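Oxidoreductase, iron/ascorbate family (Shewanella oneidensis, PDB 3ON7) probably acts as an iron(II)- and 2-oxoglutarate-dependent oxygenase that makes ethylene from 2-oxoglutarate and oxidises L-arginine. Local coordinates at residues B[7-12]-B[28-33]; B[17-22]-B[122-127]; B[182-187]-B[208-213]. All blocks are in the same frame, centred on the assembly; numbering follows the deposited sequence.

Contact 1: residues B[7-12]-B[28-33]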
ATOM      1  N   ILE B   7     -32.787 -13.586 -20.595  1.00 25.58           N
ATOM      2  CA  ILE B   7     -33.414 -12.623 -21.503  1.00 24.77           C
ATOM      3  C   ILE B   7     -32.650 -12.575 -22.811  1.00 23.59           C
ATOM      4  O   ILE B   7     -31.459 -12.324 -22.817  1.00 22.02           O
ATOM      5  CB  ILE B   7     -33.454 -11.218 -20.899  1.00 22.92           C
ATOM      6  CG1 ILE B   7     -34.316 -11.219 -19.629  1.00 24.71           C
ATOM      7  CG2 ILE B   7     -34.023 -10.242 -21.913  1.00 22.51           C
ATOM      8  CD1 ILE B   7     -34.053 -10.051 -18.705  1.00 20.02           C
ATOM      9  N   ASP B   8     -33.338 -12.823 -23.918  1.00 25.04           N
ATOM     10  CA  ASP B   8     -32.730 -12.743 -25.251  1.00 25.61           C
ATOM     11  C   ASP B   8     -32.483 -11.291 -25.642  1.00 25.02           C
ATOM     12  O   ASP B   8     -33.411 -10.505 -25.756  1.00 26.88           O
ATOM     13  CB  ASP B   8     -33.645 -13.407 -26.276  1.00 27.17           C
ATOM     14  CG  ASP B   8     -32.964 -13.670 -27.590  1.00 26.90           C
ATOM     15  OD1 ASP B   8     -32.382 -12.740 -28.168  1.00 31.11           O
ATOM     16  OD2 ASP B   8     -33.058 -14.810 -28.069  1.00 29.61           O
ATOM     17  N   TYR B   9     -31.216 -10.957 -25.846  1.00 25.91           N
ATOM     18  CA  TYR B   9     -30.772  -9.602 -26.169  1.00 25.73           C
ATOM     19  C   TYR B   9     -31.509  -9.086 -27.378  1.00 28.13           C
ATOM     20  O   TYR B   9     -31.786  -7.899 -27.472  1.00 29.18           O
ATOM     21  CB  TYR B   9     -29.271  -9.628 -26.458  1.00 24.03           C
ATOM     22  CG  TYR B   9     -28.667  -8.326 -26.932  1.00 27.58           C
ATOM     23  CD1 TYR B   9     -28.267  -7.346 -26.017  1.00 26.49           C
ATOM     24  CD2 TYR B   9     -28.459  -8.076 -28.293  1.00 27.44           C
ATOM     25  CE1 TYR B   9     -27.689  -6.165 -26.448  1.00 24.76           C
ATOM     26  CE2 TYR B   9     -27.898  -6.875 -28.728  1.00 29.25           C
ATOM     27  CZ  TYR B   9     -27.508  -5.934 -27.788  1.00 26.05           C
ATOM     28  OH  TYR B   9     -26.951  -4.748 -28.186  1.00 27.04           O
ATOM     29  N   ARG B  10     -31.822  -9.985 -28.306  1.00 29.96           N
ATOM     30  CA  ARG B  10     -32.418  -9.591 -29.577  1.00 32.24           C
ATOM     31  C   ARG B  10     -33.866  -9.140 -29.453  1.00 32.33           C
ATOM     32  O   ARG B  10     -34.324  -8.368 -30.294  1.00 33.72           O
ATOM     33  CB  ARG B  10     -32.315 -10.725 -30.604  1.00 32.00           C
ATOM     34  CG  ARG B  10     -30.880 -11.123 -30.949  1.00 32.30           C
ATOM     35  CD  ARG B  10     -30.826 -12.439 -31.689  1.00 35.90           C
ATOM     36  NE  ARG B  10     -31.456 -13.513 -30.926  1.00 37.84           N
ATOM     37  CZ  ARG B  10     -31.573 -14.769 -31.341  1.00 37.94           C
ATOM     38  NH1 ARG B  10     -31.100 -15.137 -32.521  1.00 36.07           N
ATOM     39  NH2 ARG B  10     -32.165 -15.667 -30.562  1.00 37.40           N
ATOM     40  N   ALA B  11     -34.583  -9.601 -28.423  1.00 31.89           N
ATOM     41  CA  ALA B  11     -35.994  -9.229 -28.260  1.00 33.16           C
ATOM     42  C   ALA B  11     -36.181  -7.713 -28.079  1.00 33.78           C
ATOM     43  O   ALA B  11     -35.313  -7.025 -27.527  1.00 32.73           O
ATOM     44  CB  ALA B  11     -36.594  -9.970 -27.108  1.00 32.75           C
ATOM     45  N   ALA B  12     -37.307  -7.196 -28.567  1.00 36.74           N
ATOM     46  CA  ALA B  12     -37.591  -5.745 -28.532  1.00 37.70           C
ATOM     47  C   ALA B  12     -37.734  -5.210 -27.111  1.00 38.65           C
ATOM     48  O   ALA B  12     -37.287  -4.088 -26.806  1.00 40.19           O
ATOM     49  CB  ALA B  12     -38.847  -5.444 -29.311  1.00 40.24           C
ATOM     50  N   GLY B  28     -28.782  -9.898 -13.999  1.00 21.56           N
ATOM     51  CA  GLY B  28     -29.466 -10.017 -15.274  1.00 21.52           C
ATOM     52  C   GLY B  28     -28.710 -10.988 -16.140  1.00 21.32           C
ATOM     53  O   GLY B  28     -27.492 -11.003 -16.125  1.00 21.30           O
ATOM     54  N   VAL B  29     -29.429 -11.815 -16.889  1.00 22.58           N
ATOM     55  CA  VAL B  29     -28.811 -12.828 -17.734  1.00 21.94           C
ATOM     56  C   VAL B  29     -29.182 -12.520 -19.193  1.00 21.96           C
ATOM     57  O   VAL B  29     -30.351 -12.401 -19.500  1.00 22.46           O
ATOM     58  CB  VAL B  29     -29.327 -14.216 -17.328  1.00 23.65           C
ATOM     59  CG1 VAL B  29     -28.731 -15.296 -18.205  1.00 24.37           C
ATOM     60  CG2 VAL B  29     -29.043 -14.483 -15.863  1.00 18.05           C
ATOM     61  N   LEU B  30     -28.193 -12.350 -20.071  1.00 20.96           N
ATOM     62  CA  LEU B  30     -28.460 -12.066 -21.477  1.00 21.34           C
ATOM     63  C   LEU B  30     -27.993 -13.189 -22.387  1.00 22.58           C
ATOM     64  O   LEU B  30     -26.837 -13.604 -22.300  1.00 22.26           O
ATOM     65  CB  LEU B  30     -27.768 -10.778 -21.915  1.00 20.66           C
ATOM     66  CG  LEU B  30     -28.366  -9.452 -21.461  1.00 23.97           C
ATOM     67  CD1 LEU B  30     -27.459  -8.317 -21.926  1.00 25.87           C
ATOM     68  CD2 LEU B  30     -29.769  -9.278 -21.971  1.00 23.29           C
ATOM     69  N   SER B  31     -28.875 -13.653 -23.278  1.00 22.60           N
ATOM     70  CA  SER B  31     -28.467 -14.555 -24.369  1.00 23.87           C
ATOM     71  C   SER B  31     -28.379 -13.812 -25.704  1.00 23.88           C
ATOM     72  O   SER B  31     -28.885 -12.686 -25.836  1.00 23.14           O
ATOM     73  CB  SER B  31     -29.421 -15.736 -24.493  1.00 24.89           C
ATOM     74  OG  SER B  31     -30.507 -15.418 -25.327  1.00 27.29           O
ATOM     75  N   ASN B  32     -27.715 -14.438 -26.675  1.00 24.25           N
ATOM     76  CA  ASN B  32     -27.584 -13.885 -28.022  1.00 27.00           C
ATOM     77  C   ASN B  32     -27.107 -12.439 -28.030  1.00 27.26           C
ATOM     78  O   ASN B  32     -27.681 -11.600 -28.713  1.00 27.91           O
ATOM     79  CB  ASN B  32     -28.926 -13.987 -28.737  1.00 28.82           C
ATOM     80  CG  ASN B  32     -29.357 -15.416 -28.919  1.00 33.31           C
ATOM     81  OD1 ASN B  32     -30.071 -15.966 -28.091  1.00 36.52           O
ATOM     82  ND2 ASN B  32     -28.889 -16.039 -29.990  1.00 29.08           N
ATOM     83  N   HIS B  33     -26.086 -12.157 -27.232  1.00 26.81           N
ATOM     84  CA  HIS B  33     -25.485 -10.821 -27.141  1.00 26.59           C
ATOM     85  C   HIS B  33     -24.542 -10.583 -28.321  1.00 28.57           C
ATOM     86  O   HIS B  33     -24.230 -11.519 -29.062  1.00 29.01           O
ATOM     87  CB  HIS B  33     -24.732 -10.658 -25.802  1.00 26.50           C
ATOM     88  CG  HIS B  33     -23.730 -11.733 -25.542  1.00 25.03           C
ATOM     89  ND1 HIS B  33     -22.446 -11.691 -26.039  1.00 24.94           N
ATOM     90  CD2 HIS B  33     -23.837 -12.906 -24.868  1.00 25.34           C
ATOM     91  CE1 HIS B  33     -21.804 -12.792 -25.682  1.00 24.99           C
ATOM     92  NE2 HIS B  33     -22.624 -13.545 -24.971  1.00 22.07           N
TER
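Strands 6-8 and 27-31, the two parallel strands of a beta-alpha-beta unit, meet here at one margin of the large mixed sheet, I7 pairing with L30 and D8 with S31. Three backbone bonds zip them together: I7 N to V29 O, S31 N to I7 O and Y9 N to S31 O, each 2.9 Å. The carbonyl of I7 also receives the CA-H of L30. I7 and L30 lie on the face covered by helix 14-25, where F18 touches both. At D8, the last bridged residue, the chain enters a type I turn that runs to A11. Y9 extends with CG anti to its backbone N (chi1 175°), its ring edge against L30 CD1 (CD1 to CD1, 4.3 Å), while its hydroxyl bonds to E119 of helix 103-126. Y9 CB lies 3.4 Å from N32 O. On the opposite face, that of D8 and S31, the carboxylate of D8 is gripped side-on by R10 in a salt bridge: NE reaches OD1 and NH2 reaches OD2 (2.8 Å), both in the guanidinium plane and on syn lone pairs. D8 OD1 takes a second donor, R10 N, on its anti lone pair, which makes an Asx turn. The amide of N32 lies flat over one guanidinium face, the planes 8° apart, so the arginine is held at its edge and covered from one side. With D8 cut back to an alanine, the R10 guanidinium is likely to lose its carboxylate mate and turn away from N32, and the turn to lose its side-chain bond. The right-handed crossover expected of such a unit, strand, helix, parallel strand, thus opens the N-terminal region of this probable dioxygenase.

Contact 2: residues B[17-22]-B[122-127]; sequences RFVESL and EWIETY
V19 fits closest against the end of helix 103-126: its CG2 lies 3.4 Å from the backbone O of W123 and also meets the CB of that residue, while CG1 rests on Y127 CB at 3.9 Å. The valine splays its two methyls to do this, CG1 anti to the backbone N (chi1 177°) and CG2 beside it, so that CG2 reaches W123 and CG1 reaches Y127, four residues on, just past the helical part of the segment. V19 is also where the backbones come nearest, with 5.6 Å from its CA to I124 CA. One turn on, L22 meets I124 methyl to methyl, CD1 to CD1 at 3.7 Å, the two side chains crossing at about a right angle. F226, from a loop, touches both V19 and I124 and extends this apolar cluster. Helices 14-25 and 103-126 pack nearly perpendicular here, their local axes 9.3 Å apart and crossing at -81°; the first is the connecting helix of the N-terminal beta-alpha-beta unit, the second the long helix lying along the large sheet. No hydrogen bond joins the segments. F18 and W123 form an offset edge-to-face pair, the indole presenting its six-membered ring's edge to the phenyl face with the planes at 72°. F18 CD2 to W123 CE3 is 3.9 Å, but the ring centroids stand 6.0 Å apart, and W123 also touches S14 and A15 of the first helix. Packing thins toward the solvent at Y127, the first residue to leave helical backbone angles: V19 packs on its CB, and the side chain of this exposed tyrosine also touches A15 and K16.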
ATOM      1  N   ARG B  17     -36.959  -5.429 -19.678  1.00 27.94           N
ATOM      2  CA  ARG B  17     -36.994  -6.629 -18.812  1.00 28.04           C
ATOM      3  C   ARG B  17     -35.657  -6.873 -18.104  1.00 26.82           C
ATOM      4  O   ARG B  17     -35.632  -7.351 -16.970  1.00 29.00           O
ATOM      5  CB  ARG B  17     -37.398  -7.869 -19.614  1.00 29.25           C
ATOM      6  CG  ARG B  17     -38.891  -7.927 -20.000  1.00 31.55           C
ATOM      7  CD  ARG B  17     -39.108  -8.863 -21.160  1.00 32.92           C
ATOM      8  NE  ARG B  17     -38.557 -10.190 -20.898  1.00 32.47           N
ATOM      9  CZ  ARG B  17     -38.028 -10.990 -21.822  1.00 35.46           C
ATOM     10  NH1 ARG B  17     -37.961 -10.625 -23.107  1.00 34.44           N
ATOM     11  NH2 ARG B  17     -37.546 -12.166 -21.452  1.00 36.42           N
ATOM     12  N   PHE B  18     -34.557  -6.539 -18.768  1.00 24.72           N
ATOM     13  CA  PHE B  18     -33.224  -6.696 -18.181  1.00 24.41           C
ATOM     14  C   PHE B  18     -33.007  -5.784 -16.960  1.00 24.21           C
ATOM     15  O   PHE B  18     -32.526  -6.236 -15.910  1.00 23.89           O
ATOM     16  CB  PHE B  18     -32.165  -6.430 -19.257  1.00 25.16           C
ATOM     17  CG  PHE B  18     -30.754  -6.456 -18.746  1.00 25.22           C
ATOM     18  CD1 PHE B  18     -30.089  -7.651 -18.577  1.00 27.11           C
ATOM     19  CD2 PHE B  18     -30.096  -5.278 -18.437  1.00 24.20           C
ATOM     20  CE1 PHE B  18     -28.789  -7.665 -18.107  1.00 23.51           C
ATOM     21  CE2 PHE B  18     -28.802  -5.292 -17.968  1.00 24.68           C
ATOM     22  CZ  PHE B  18     -28.152  -6.484 -17.801  1.00 24.84           C
ATOM     23  N   VAL B  19     -33.372  -4.511 -17.092  1.00 25.38           N
ATOM     24  CA  VAL B  19     -33.207  -3.535 -16.003  1.00 23.78           C
ATOM     25  C   VAL B  19     -34.108  -3.914 -14.831  1.00 24.79           C
ATOM     26  O   VAL B  19     -33.723  -3.799 -13.684  1.00 22.85           O
ATOM     27  CB  VAL B  19     -33.448  -2.087 -16.476  1.00 25.25           C
ATOM     28  CG1 VAL B  19     -33.348  -1.083 -15.293  1.00 22.33           C
ATOM     29  CG2 VAL B  19     -32.427  -1.712 -17.578  1.00 20.07           C
ATOM     30  N   GLU B  20     -35.286  -4.448 -15.126  1.00 27.30           N
ATOM     31  CA  GLU B  20     -36.181  -4.914 -14.069  1.00 27.28           C
ATOM     32  C   GLU B  20     -35.641  -6.162 -13.331  1.00 25.64           C
ATOM     33  O   GLU B  20     -35.854  -6.324 -12.134  1.00 23.56           O
ATOM     34  CB  GLU B  20     -37.571  -5.181 -14.653  1.00 28.13           C
ATOM     35  CG  GLU B  20     -38.531  -5.860 -13.703  1.00 33.53           C
ATOM     36  CD  GLU B  20     -38.784  -5.064 -12.437  1.00 41.67           C
ATOM     37  OE1 GLU B  20     -38.666  -3.797 -12.466  1.00 38.94           O
ATOM     38  OE2 GLU B  20     -39.122  -5.723 -11.419  1.00 43.35           O
ATOM     39  N   SER B  21     -34.982  -7.058 -14.053  1.00 24.10           N
ATOM     40  CA  SER B  21     -34.343  -8.195 -13.410  1.00 23.38           C
ATOM     41  C   SER B  21     -33.242  -7.736 -12.435  1.00 21.88           C
ATOM     42  O   SER B  21     -33.047  -8.323 -11.373  1.00 21.21           O
ATOM     43  CB  SER B  21     -33.747  -9.120 -14.471  1.00 23.12           C
ATOM     44  OG  SER B  21     -33.015 -10.162 -13.870  1.00 21.63           O
ATOM     45  N   LEU B  22     -32.519  -6.691 -12.817  1.00 22.84           N
ATOM     46  CA  LEU B  22     -31.439  -6.165 -11.985  1.00 23.40           C
ATOM     47  C   LEU B  22     -31.997  -5.517 -10.743  1.00 24.81           C
ATOM     48  O   LEU B  22     -31.484  -5.736  -9.654  1.00 25.60           O
ATOM     49  CB  LEU B  22     -30.576  -5.152 -12.754  1.00 23.10           C
ATOM     50  CG  LEU B  22     -29.541  -5.684 -13.761  1.00 24.46           C
ATOM     51  CD1 LEU B  22     -28.935  -4.533 -14.546  1.00 16.70           C
ATOM     52  CD2 LEU B  22     -28.429  -6.501 -13.097  1.00 15.28           C
ATOM     53  N   GLU B 122     -26.463   2.462 -20.139  1.00 24.71           N
ATOM     54  CA  GLU B 122     -27.450   3.349 -20.756  1.00 27.06           C
ATOM     55  C   GLU B 122     -28.854   2.814 -20.486  1.00 27.25           C
ATOM     56  O   GLU B 122     -29.761   3.580 -20.125  1.00 28.47           O
ATOM     57  CB  GLU B 122     -27.263   3.461 -22.275  1.00 29.06           C
ATOM     58  CG  GLU B 122     -26.159   4.380 -22.731  1.00 36.66           C
ATOM     59  CD  GLU B 122     -25.938   4.339 -24.247  1.00 44.82           C
ATOM     60  OE1 GLU B 122     -26.715   3.672 -24.968  1.00 50.34           O
ATOM     61  OE2 GLU B 122     -24.976   4.982 -24.713  1.00 47.99           O
ATOM     62  N   TRP B 123     -29.030   1.505 -20.677  1.00 24.93           N
ATOM     63  CA  TRP B 123     -30.313   0.853 -20.404  1.00 26.31           C
ATOM     64  C   TRP B 123     -30.744   1.072 -18.965  1.00 25.31           C
ATOM     65  O   TRP B 123     -31.895   1.402 -18.697  1.00 27.30           O
ATOM     66  CB  TRP B 123     -30.251  -0.648 -20.678  1.00 25.54           C
ATOM     67  CG  TRP B 123     -30.220  -1.044 -22.124  1.00 24.01           C
ATOM     68  CD1 TRP B 123     -30.167  -0.227 -23.218  1.00 28.15           C
ATOM     69  CD2 TRP B 123     -30.184  -2.373 -22.614  1.00 21.80           C
ATOM     70  NE1 TRP B 123     -30.130  -0.978 -24.371  1.00 27.56           N
ATOM     71  CE2 TRP B 123     -30.125  -2.301 -24.025  1.00 25.14           C
ATOM     72  CE3 TRP B 123     -30.212  -3.629 -21.996  1.00 21.88           C
ATOM     73  CZ2 TRP B 123     -30.097  -3.441 -24.830  1.00 29.28           C
ATOM     74  CZ3 TRP B 123     -30.173  -4.766 -22.795  1.00 27.94           C
ATOM     75  CH2 TRP B 123     -30.125  -4.665 -24.199  1.00 26.86           C
ATOM     76  N   ILE B 124     -29.810   0.903 -18.040  1.00 24.89           N
ATOM     77  CA  ILE B 124     -30.101   1.064 -16.617  1.00 23.49           C
ATOM     78  C   ILE B 124     -30.561   2.485 -16.321  1.00 25.20           C
ATOM     79  O   ILE B 124     -31.525   2.691 -15.576  1.00 24.42           O
ATOM     80  CB  ILE B 124     -28.891   0.676 -15.750  1.00 22.82           C
ATOM     81  CG1 ILE B 124     -28.666  -0.849 -15.806  1.00 19.78           C
ATOM     82  CG2 ILE B 124     -29.088   1.132 -14.313  1.00 23.02           C
ATOM     83  CD1 ILE B 124     -27.275  -1.274 -15.327  1.00 20.16           C
ATOM     84  N   GLU B 125     -29.897   3.466 -16.926  1.00 27.29           N
ATOM     85  CA  GLU B 125     -30.263   4.866 -16.718  1.00 28.09           C
ATOM     86  C   GLU B 125     -31.628   5.152 -17.331  1.00 29.48           C
ATOM     87  O   GLU B 125     -32.502   5.695 -16.660  1.00 31.48           O
ATOM     88  CB  GLU B 125     -29.203   5.801 -17.291  1.00 28.53           C
ATOM     89  CG  GLU B 125     -29.362   7.262 -16.813  1.00 33.91           C
ATOM     90  CD  GLU B 125     -28.135   8.129 -17.064  1.00 35.49           C
ATOM     91  OE1 GLU B 125     -27.046   7.579 -17.317  1.00 36.09           O
ATOM     92  OE2 GLU B 125     -28.268   9.374 -16.994  1.00 42.83           O
ATOM     93  N   THR B 126     -31.818   4.752 -18.590  1.00 29.47           N
ATOM     94  CA  THR B 126     -33.058   5.007 -19.321  1.00 29.89           C
ATOM     95  C   THR B 126     -34.282   4.534 -18.529  1.00 30.68           C
ATOM     96  O   THR B 126     -35.236   5.287 -18.380  1.00 32.41           O
ATOM     97  CB  THR B 126     -33.052   4.326 -20.727  1.00 32.62           C
ATOM     98  OG1 THR B 126     -32.159   5.029 -21.618  1.00 30.82           O
ATOM     99  CG2 THR B 126     -34.492   4.256 -21.335  1.00 27.39           C
ATOM    100  N   TYR B 127     -34.237   3.306 -18.011  1.00 29.01           N
ATOM    101  CA  TYR B 127     -35.346   2.738 -17.236  1.00 28.97           C
ATOM    102  C   TYR B 127     -35.297   2.973 -15.718  1.00 29.83           C
ATOM    103  O   TYR B 127     -36.122   2.429 -14.982  1.00 32.73           O
ATOM    104  CB  TYR B 127     -35.476   1.247 -17.545  1.00 29.88           C
ATOM    105  CG  TYR B 127     -35.926   1.001 -18.975  1.00 33.71           C
ATOM    106  CD1 TYR B 127     -37.259   1.182 -19.345  1.00 37.55           C
ATOM    107  CD2 TYR B 127     -35.018   0.618 -19.964  1.00 34.85           C
ATOM    108  CE1 TYR B 127     -37.680   0.985 -20.651  1.00 39.28           C
ATOM    109  CE2 TYR B 127     -35.431   0.409 -21.288  1.00 34.52           C
ATOM    110  CZ  TYR B 127     -36.765   0.594 -21.618  1.00 38.90           C
ATOM    111  OH  TYR B 127     -37.198   0.394 -22.915  1.00 40.73           O
TER

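Contact 3: residues B[182-187]-B[208-213]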
ATOM      1  N   VAL B 182     -19.453  -8.133 -15.507  1.00 17.70           N
ATOM      2  CA  VAL B 182     -19.943  -8.762 -16.734  1.00 18.88           C
ATOM      3  C   VAL B 182     -19.228 -10.110 -16.943  1.00 17.95           C
ATOM      4  O   VAL B 182     -17.999 -10.142 -17.029  1.00 16.11           O
ATOM      5  CB  VAL B 182     -19.619  -7.834 -17.929  1.00 21.04           C
ATOM      6  CG1 VAL B 182     -19.823  -8.564 -19.266  1.00 19.11           C
ATOM      7  CG2 VAL B 182     -20.430  -6.535 -17.823  1.00 15.00           C
ATOM      8  N   LEU B 183     -19.974 -11.212 -17.002  1.00 19.43           N
ATOM      9  CA  LEU B 183     -19.349 -12.558 -17.052  1.00 19.03           C
ATOM     10  C   LEU B 183     -19.999 -13.524 -18.058  1.00 18.64           C
ATOM     11  O   LEU B 183     -21.120 -13.968 -17.832  1.00 17.79           O
ATOM     12  CB  LEU B 183     -19.371 -13.185 -15.656  1.00 18.84           C
ATOM     13  CG  LEU B 183     -18.967 -14.663 -15.522  1.00 23.02           C
ATOM     14  CD1 LEU B 183     -17.475 -14.846 -15.655  1.00 15.75           C
ATOM     15  CD2 LEU B 183     -19.434 -15.225 -14.190  1.00 23.29           C
ATOM     16  N   PRO B 184     -19.271 -13.897 -19.136  1.00 19.00           N
ATOM     17  CA  PRO B 184     -19.741 -14.955 -19.997  1.00 20.31           C
ATOM     18  C   PRO B 184     -19.719 -16.278 -19.262  1.00 21.76           C
ATOM     19  O   PRO B 184     -18.820 -16.518 -18.453  1.00 20.42           O
ATOM     20  CB  PRO B 184     -18.703 -14.996 -21.121  1.00 22.18           C
ATOM     21  CG  PRO B 184     -17.840 -13.835 -20.936  1.00 20.75           C
ATOM     22  CD  PRO B 184     -17.920 -13.463 -19.525  1.00 19.11           C
ATOM     23  N   THR B 185     -20.693 -17.129 -19.544  1.00 22.29           N
ATOM     24  CA  THR B 185     -20.724 -18.454 -18.946  1.00 25.51           C
ATOM     25  C   THR B 185     -20.394 -19.528 -19.997  1.00 27.75           C
ATOM     26  O   THR B 185     -20.363 -19.223 -21.194  1.00 27.67           O
ATOM     27  CB  THR B 185     -22.074 -18.729 -18.359  1.00 24.77           C
ATOM     28  OG1 THR B 185     -23.048 -18.667 -19.399  1.00 27.90           O
ATOM     29  CG2 THR B 185     -22.395 -17.716 -17.293  1.00 27.67           C
ATOM     30  N   ALA B 186     -20.163 -20.768 -19.544  1.00 28.85           N
ATOM     31  CA  ALA B 186     -19.745 -21.877 -20.438  1.00 30.47           C
ATOM     32  C   ALA B 186     -20.297 -23.240 -20.019  1.00 31.55           C
ATOM     33  O   ALA B 186     -19.564 -24.241 -19.984  1.00 31.09           O
ATOM     34  CB  ALA B 186     -18.212 -21.933 -20.542  1.00 29.48           C
ATOM     35  N   ASN B 187     -21.593 -23.266 -19.715  1.00 32.83           N
ATOM     36  CA  ASN B 187     -22.346 -24.487 -19.415  1.00 34.93           C
ATOM     37  C   ASN B 187     -21.825 -25.304 -18.232  1.00 34.09           C
ATOM     38  O   ASN B 187     -21.893 -26.520 -18.220  1.00 33.77           O
ATOM     39  CB  ASN B 187     -22.465 -25.344 -20.682  1.00 37.38           C
ATOM     40  CG  ASN B 187     -23.670 -26.282 -20.656  1.00 39.84           C
ATOM     41  OD1 ASN B 187     -24.757 -25.914 -20.216  1.00 42.80           O
ATOM     42  ND2 ASN B 187     -23.471 -27.498 -21.138  1.00 40.66           N
ATOM     43  N   GLY B 208     -22.891 -18.950 -24.513  1.00 27.87           N
ATOM     44  CA  GLY B 208     -23.544 -17.798 -25.120  1.00 28.35           C
ATOM     45  C   GLY B 208     -24.326 -16.904 -24.161  1.00 27.77           C
ATOM     46  O   GLY B 208     -24.835 -15.855 -24.575  1.00 28.85           O
ATOM     47  N   ASN B 209     -24.471 -17.304 -22.897  1.00 25.50           N
ATOM     48  CA  ASN B 209     -25.076 -16.398 -21.913  1.00 25.88           C
ATOM     49  C   ASN B 209     -24.032 -15.460 -21.364  1.00 25.17           C
ATOM     50  O   ASN B 209     -22.843 -15.787 -21.296  1.00 23.37           O
ATOM     51  CB  ASN B 209     -25.787 -17.129 -20.757  1.00 24.54           C
ATOM     52  CG  ASN B 209     -27.140 -17.658 -21.163  1.00 26.61           C
ATOM     53  OD1 ASN B 209     -27.536 -17.526 -22.324  1.00 23.15           O
ATOM     54  ND2 ASN B 209     -27.868 -18.250 -20.213  1.00 25.57           N
ATOM     55  N   ILE B 210     -24.491 -14.284 -20.970  1.00 24.77           N
ATOM     56  CA  ILE B 210     -23.623 -13.350 -20.302  1.00 24.72           C
ATOM     57  C   ILE B 210     -24.386 -12.834 -19.079  1.00 22.99           C
ATOM     58  O   ILE B 210     -25.557 -12.474 -19.174  1.00 21.21           O
ATOM     59  CB  ILE B 210     -23.154 -12.276 -21.294  1.00 23.61           C
ATOM     60  CG1 ILE B 210     -21.824 -11.676 -20.872  1.00 27.97           C
ATOM     61  CG2 ILE B 210     -24.195 -11.205 -21.469  1.00 29.16           C
ATOM     62  CD1 ILE B 210     -21.139 -10.968 -22.002  1.00 28.03           C
ATOM     63  N   ILE B 211     -23.719 -12.879 -17.925  1.00 20.96           N
ATOM     64  CA  ILE B 211     -24.336 -12.582 -16.623  1.00 20.66           C
ATOM     65  C   ILE B 211     -23.837 -11.238 -16.169  1.00 18.13           C
ATOM     66  O   ILE B 211     -22.634 -10.973 -16.214  1.00 19.74           O
ATOM     67  CB  ILE B 211     -23.957 -13.638 -15.547  1.00 21.11           C
ATOM     68  CG1 ILE B 211     -23.997 -15.036 -16.143  1.00 19.30           C
ATOM     69  CG2 ILE B 211     -24.883 -13.549 -14.289  1.00 16.61           C
ATOM     70  CD1 ILE B 211     -25.225 -15.334 -16.975  1.00 29.19           C
ATOM     71  N   ILE B 212     -24.757 -10.372 -15.776  1.00 17.76           N
ATOM     72  CA  ILE B 212     -24.413  -9.025 -15.375  1.00 17.09           C
ATOM     73  C   ILE B 212     -24.986  -8.752 -14.007  1.00 19.21           C
ATOM     74  O   ILE B 212     -26.162  -9.029 -13.758  1.00 21.01           O
ATOM     75  CB  ILE B 212     -24.956  -7.999 -16.374  1.00 19.25           C
ATOM     76  CG1 ILE B 212     -24.324  -8.230 -17.759  1.00 22.64           C
ATOM     77  CG2 ILE B 212     -24.678  -6.568 -15.907  1.00 15.19           C
ATOM     78  CD1 ILE B 212     -25.223  -8.944 -18.703  1.00 26.34           C
ATOM     79  N   ASN B 213     -24.164  -8.195 -13.116  1.00 18.88           N
ATOM     80  CA  ASN B 213     -24.631  -7.884 -11.781  1.00 18.03           C
ATOM     81  C   ASN B 213     -24.227  -6.490 -11.289  1.00 17.99           C
ATOM     82  O   ASN B 213     -23.192  -5.947 -11.676  1.00 19.55           O
ATOM     83  CB  ASN B 213     -24.239  -8.996 -10.812  1.00 17.10           C
ATOM     84  CG  ASN B 213     -22.757  -9.003 -10.470  1.00 21.38           C
ATOM     85  OD1 ASN B 213     -21.913  -9.515 -11.224  1.00 18.58           O
ATOM     86  ND2 ASN B 213     -22.434  -8.474  -9.297  1.00 14.83           N
TER
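L183 N gives its proton to I211 O at 2.8 Å, and I211 N returns the bond to L183 O at the same length. The two residues are thus the hydrogen-bonded pair of an antiparallel ladder, flanked by the non-hydrogen-bonded pairs V182-I212 and P184-I210. P184, with no N-H, costs this ladder nothing, since it sits at a non-hydrogen-bonded pair. A third bond, T185 N to N209 O (3.1 Å), carries the ladder past the end of strand 180-184. V182, P184, I210 and I212 share one face: V182 CG1 meets I210 CD1 at 3.9 Å and V182 CG2 meets I212 CG1 at 4.2 Å. Just past the strand, T185 lays its methyl across I211, CG2 to I211 CG1 at a tight 3.3 Å. With OG1 between the backbone N and the carbonyl carbon (chi1 61°) and CG2 beside the N, T185 OG1 lies by N209 CB and bonds to the backbone O of D206. L183, on the same face as I211, lies near, without touching, H174, D176 and H231, whose donor atoms face one vacant point, consistent with the iron-binding triad of this family; N213 ND2 bonds to D176. Strands 27-31 and 245-252 continue the sheet beyond 210-214 and 180-184 respectively, and helix 103-126 covers the V182-I210 face through A117, L116 and L120.

Contact 1 closes the beta-alpha-beta unit at the start of the chain, and contact 2 packs that unit's helix 14-25 against the end of helix 103-126; the centres of contacts 1 and 2 lie about 12 Å apart, and along the sequence their segments alternate. Contact 3 comes later, in the range of the oxygenase superfamily, yet its centre is about 11 Å from that of contact 1, because strands 27-31 and 210-214 are neighbours in one sheet, with G28 N 2.8 Å from I212 O. Contacts 2 and 3, centres about 17 Å apart, meet where F18 and L22 reach I212. The N-terminal region thus extends the core sheet directly, and helices 14-25 and 103-126 both pack against it.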